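Local coordinates for protein cytochrome c XoxG (Methylobacterium extorquens, PDB 6ONQ) that binds one heme c covalently and probably carries electrons from the lanthanide-dependent methanol dehydrogenase during methanol oxidation, at residues D59-D64 and D81-S86. Residues are numbered along the deposited sequence; the frame is centred on the assembly and turned at random.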
ATOM      1  N   ASP A  59      10.333   1.825 -13.905  1.00 70.78           N
ATOM      2  CA  ASP A  59       9.429   2.871 -14.370  1.00 66.43           C
ATOM      3  C   ASP A  59       8.392   3.262 -13.319  1.00 63.25           C
ATOM      4  O   ASP A  59       7.230   2.849 -13.405  1.00 61.37           O
ATOM      5  CB  ASP A  59       8.730   2.418 -15.654  1.00 67.00           C
ATOM      6  CG  ASP A  59       8.419   3.569 -16.588  1.00 93.02           C
ATOM      7  OD1 ASP A  59       7.301   3.596 -17.155  1.00 96.30           O
ATOM      8  OD2 ASP A  59       9.296   4.443 -16.762  1.00 91.86           O
ATOM      9  N   GLY A  60       8.790   4.059 -12.328  1.00 44.20           N
ATOM     10  CA  GLY A  60       7.884   4.489 -11.282  1.00 47.80           C
ATOM     11  C   GLY A  60       7.428   3.411 -10.318  1.00 58.05           C
ATOM     12  O   GLY A  60       6.824   3.746  -9.286  1.00 38.20           O
ATOM     13  N   LYS A  61       7.680   2.136 -10.617  1.00 59.47           N
ATOM     14  CA  LYS A  61       7.338   1.020  -9.745  1.00 40.15           C
ATOM     15  C   LYS A  61       8.579   0.586  -8.975  1.00 45.60           C
ATOM     16  O   LYS A  61       9.624   0.316  -9.578  1.00 50.22           O
ATOM     17  CB  LYS A  61       6.808  -0.163 -10.555  1.00 41.63           C
ATOM     18  CG  LYS A  61       5.348  -0.102 -10.929  1.00 52.76           C
ATOM     19  CD  LYS A  61       5.166  -0.473 -12.401  1.00 76.85           C
ATOM     20  CE  LYS A  61       3.932   0.176 -13.015  1.00 79.98           C
ATOM     21  NZ  LYS A  61       4.083   1.645 -13.194  1.00 79.44           N
ATOM     22  N   TYR A  62       8.460   0.497  -7.660  1.00 37.20           N
ATOM     23  CA  TYR A  62       9.556   0.037  -6.826  1.00 30.80           C
ATOM     24  C   TYR A  62       9.302  -1.381  -6.331  1.00 25.57           C
ATOM     25  O   TYR A  62       8.157  -1.798  -6.137  1.00 27.88           O
ATOM     26  CB  TYR A  62       9.762   0.984  -5.649  1.00 21.16           C
ATOM     27  CG  TYR A  62      10.027   2.395  -6.088  1.00 35.07           C
ATOM     28  CD1 TYR A  62       8.980   3.255  -6.385  1.00 44.08           C
ATOM     29  CD2 TYR A  62      11.324   2.866  -6.232  1.00 34.79           C
ATOM     30  CE1 TYR A  62       9.211   4.552  -6.797  1.00 31.72           C
ATOM     31  CE2 TYR A  62      11.565   4.161  -6.648  1.00 49.65           C
ATOM     32  CZ  TYR A  62      10.501   4.999  -6.933  1.00 41.24           C
ATOM     33  OH  TYR A  62      10.714   6.294  -7.345  1.00 45.76           O
ATOM     34  N   PHE A  63      10.393  -2.125  -6.140  1.00 35.91           N
ATOM     35  CA  PHE A  63      10.352  -3.499  -5.655  1.00 33.53           C
ATOM     36  C   PHE A  63      11.386  -3.692  -4.554  1.00 32.50           C
ATOM     37  O   PHE A  63      12.386  -2.971  -4.484  1.00 44.59           O
ATOM     38  CB  PHE A  63      10.603  -4.490  -6.793  1.00 23.39           C
ATOM     39  CG  PHE A  63       9.626  -4.371  -7.922  1.00 22.61           C
ATOM     40  CD1 PHE A  63       9.877  -3.523  -8.983  1.00 29.10           C
ATOM     41  CD2 PHE A  63       8.451  -5.108  -7.920  1.00 27.61           C
ATOM     42  CE1 PHE A  63       8.979  -3.412 -10.028  1.00 34.00           C
ATOM     43  CE2 PHE A  63       7.546  -5.005  -8.963  1.00 26.00           C
ATOM     44  CZ  PHE A  63       7.811  -4.154 -10.019  1.00 27.00           C
ATOM     45  N   ASP A  64      11.137  -4.670  -3.684  1.00 28.14           N
ATOM     46  CA  ASP A  64      12.083  -5.004  -2.627  1.00 31.88           C
ATOM     47  C   ASP A  64      12.986  -6.152  -3.085  1.00 23.99           C
ATOM     48  O   ASP A  64      12.840  -6.680  -4.192  1.00 24.41           O
ATOM     49  CB  ASP A  64      11.346  -5.336  -1.324  1.00 27.78           C
ATOM     50  CG  ASP A  64      10.410  -6.549  -1.443  1.00 41.40           C
ATOM     51  OD1 ASP A  64      10.551  -7.360  -2.387  1.00 36.95           O
ATOM     52  OD2 ASP A  64       9.521  -6.699  -0.570  1.00 50.17           O
ATOM     53  N   ASP A  81       5.784   7.932  -3.791  1.00 39.10           N
ATOM     54  CA  ASP A  81       5.715   7.326  -5.113  1.00 24.96           C
ATOM     55  C   ASP A  81       4.263   7.231  -5.568  1.00 26.73           C
ATOM     56  O   ASP A  81       3.324   7.394  -4.784  1.00 27.17           O
ATOM     57  CB  ASP A  81       6.367   5.936  -5.114  1.00 32.48           C
ATOM     58  CG  ASP A  81       5.451   4.832  -4.539  1.00 38.21           C
ATOM     59  OD1 ASP A  81       5.208   4.806  -3.305  1.00 20.90           O
ATOM     60  OD2 ASP A  81       4.991   3.967  -5.324  1.00 44.84           O
ATOM     61  N   TRP A  82       4.085   6.931  -6.855  1.00 28.37           N
ATOM     62  CA  TRP A  82       2.746   6.943  -7.430  1.00 22.31           C
ATOM     63  C   TRP A  82       1.826   5.959  -6.719  1.00 27.12           C
ATOM     64  O   TRP A  82       0.699   6.303  -6.345  1.00 31.64           O
ATOM     65  CB  TRP A  82       2.803   6.627  -8.921  1.00 26.73           C
ATOM     66  CG  TRP A  82       1.444   6.381  -9.461  1.00 31.77           C
ATOM     67  CD1 TRP A  82       0.921   5.184  -9.855  1.00 42.67           C
ATOM     68  CD2 TRP A  82       0.409   7.350  -9.637  1.00 31.00           C
ATOM     69  NE1 TRP A  82      -0.376   5.349 -10.275  1.00 41.45           N
ATOM     70  CE2 TRP A  82      -0.715   6.672 -10.149  1.00 50.62           C
ATOM     71  CE3 TRP A  82       0.322   8.727  -9.409  1.00 43.04           C
ATOM     72  CZ2 TRP A  82      -1.912   7.324 -10.437  1.00 47.81           C
ATOM     73  CZ3 TRP A  82      -0.864   9.374  -9.699  1.00 34.20           C
ATOM     74  CH2 TRP A  82      -1.965   8.672 -10.210  1.00 49.89           C
ATOM     75  N   PHE A  83       2.296   4.733  -6.503  1.00 33.72           N
ATOM     76  CA  PHE A  83       1.398   3.694  -6.013  1.00 26.22           C
ATOM     77  C   PHE A  83       1.002   3.915  -4.561  1.00 25.16           C
ATOM     78  O   PHE A  83      -0.086   3.498  -4.155  1.00 21.75           O
ATOM     79  CB  PHE A  83       2.027   2.323  -6.209  1.00 18.94           C
ATOM     80  CG  PHE A  83       2.061   1.905  -7.638  1.00 32.19           C
ATOM     81  CD1 PHE A  83       2.976   2.467  -8.512  1.00 47.70           C
ATOM     82  CD2 PHE A  83       1.146   0.995  -8.127  1.00 44.72           C
ATOM     83  CE1 PHE A  83       2.993   2.101  -9.842  1.00 52.56           C
ATOM     84  CE2 PHE A  83       1.157   0.623  -9.462  1.00 40.82           C
ATOM     85  CZ  PHE A  83       2.078   1.175 -10.315  1.00 51.92           C
ATOM     86  N   THR A  84       1.835   4.581  -3.765  1.00 22.66           N
ATOM     87  CA  THR A  84       1.362   4.964  -2.441  1.00 16.04           C
ATOM     88  C   THR A  84       0.228   5.974  -2.554  1.00 27.07           C
ATOM     89  O   THR A  84      -0.813   5.832  -1.902  1.00 32.38           O
ATOM     90  CB  THR A  84       2.503   5.519  -1.590  1.00 22.92           C
ATOM     91  OG1 THR A  84       3.526   4.526  -1.441  1.00 21.10           O
ATOM     92  CG2 THR A  84       1.987   5.897  -0.215  1.00 17.87           C
ATOM     93  N   TYR A  85       0.406   6.999  -3.395  1.00 36.58           N
ATOM     94  CA  TYR A  85      -0.662   7.968  -3.633  1.00 32.74           C
ATOM     95  C   TYR A  85      -1.918   7.273  -4.151  1.00 27.62           C
ATOM     96  O   TYR A  85      -3.000   7.397  -3.563  1.00 30.04           O
ATOM     97  CB  TYR A  85      -0.179   9.046  -4.616  1.00 35.71           C
ATOM     98  CG  TYR A  85      -1.258   9.989  -5.119  1.00 47.22           C
ATOM     99  CD1 TYR A  85      -1.663  11.090  -4.365  1.00 44.55           C
ATOM    100  CD2 TYR A  85      -1.868   9.782  -6.352  1.00 49.20           C
ATOM    101  CE1 TYR A  85      -2.650  11.952  -4.825  1.00 55.62           C
ATOM    102  CE2 TYR A  85      -2.857  10.638  -6.820  1.00 62.16           C
ATOM    103  CZ  TYR A  85      -3.243  11.720  -6.053  1.00 68.27           C
ATOM    104  OH  TYR A  85      -4.225  12.570  -6.519  1.00 65.21           O
ATOM    105  N   SER A  86      -1.780   6.505  -5.233  1.00 23.33           N
ATOM    106  CA  SER A  86      -2.936   5.859  -5.843  1.00 22.95           C
ATOM    107  C   SER A  86      -3.616   4.897  -4.875  1.00 32.70           C
ATOM    108  O   SER A  86      -4.851   4.855  -4.792  1.00 34.97           O
ATOM    109  CB  SER A  86      -2.507   5.134  -7.116  1.00 28.36           C
ATOM    110  OG  SER A  86      -3.561   4.338  -7.621  1.00 45.45           O
TER
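D81 meets Y62 where the small antiparallel sheet of XoxG docks against the N-terminal turn of helix 82-94, with 61-63 as an inner strand of that sheet. D81 is the N-cap residue of the helix. Its CB lies 3.6 Å from CE1 of Y62, and the carboxylate and the phenol ring stand nearly perpendicular, their planes 88° apart. A chi1 of 80° tucks CG of D81 in between the two backbone arms, N and C, which turns the carboxylate back over the first helical turn. There OD2 accepts a weak bond from F83 N, while OD1 takes the hydroxyl of T84 on its syn side, 22° out of the carboxylate plane, together with a weak bond from T84 N. OD2 and OD1 thus cap the amides of F83 and T84, each through a weak bond, and the positive end of the helix dipole would probably help to keep D81 ionised. The Y62 hydroxyl is held outside the contact by E180.

W82 adds little here directly, but its CD1 lies over one face of the F83 ring, 3.6 Å above the plane and displaced toward the rim. F83 itself reaches across to the strand, and no hydrogen bond links the two segments. The packing joins the sheet's second strand and the turn before it to the start of the helix, with the F83 side chain about 14 Å from the heme. The K61 side chain, bent at its second and fourth torsions, runs obliquely past the CE1-CZ side of this ring: CG is 3.4 Å from CE1 of F83, and CE is equally near CZ. The carbonyl O of G60 lies at the ring edge, near its plane. NZ of K61 also comes in at the edge, in the ring plane, 3.5 Å from CZ of F83, and makes a weak bond to D59 O.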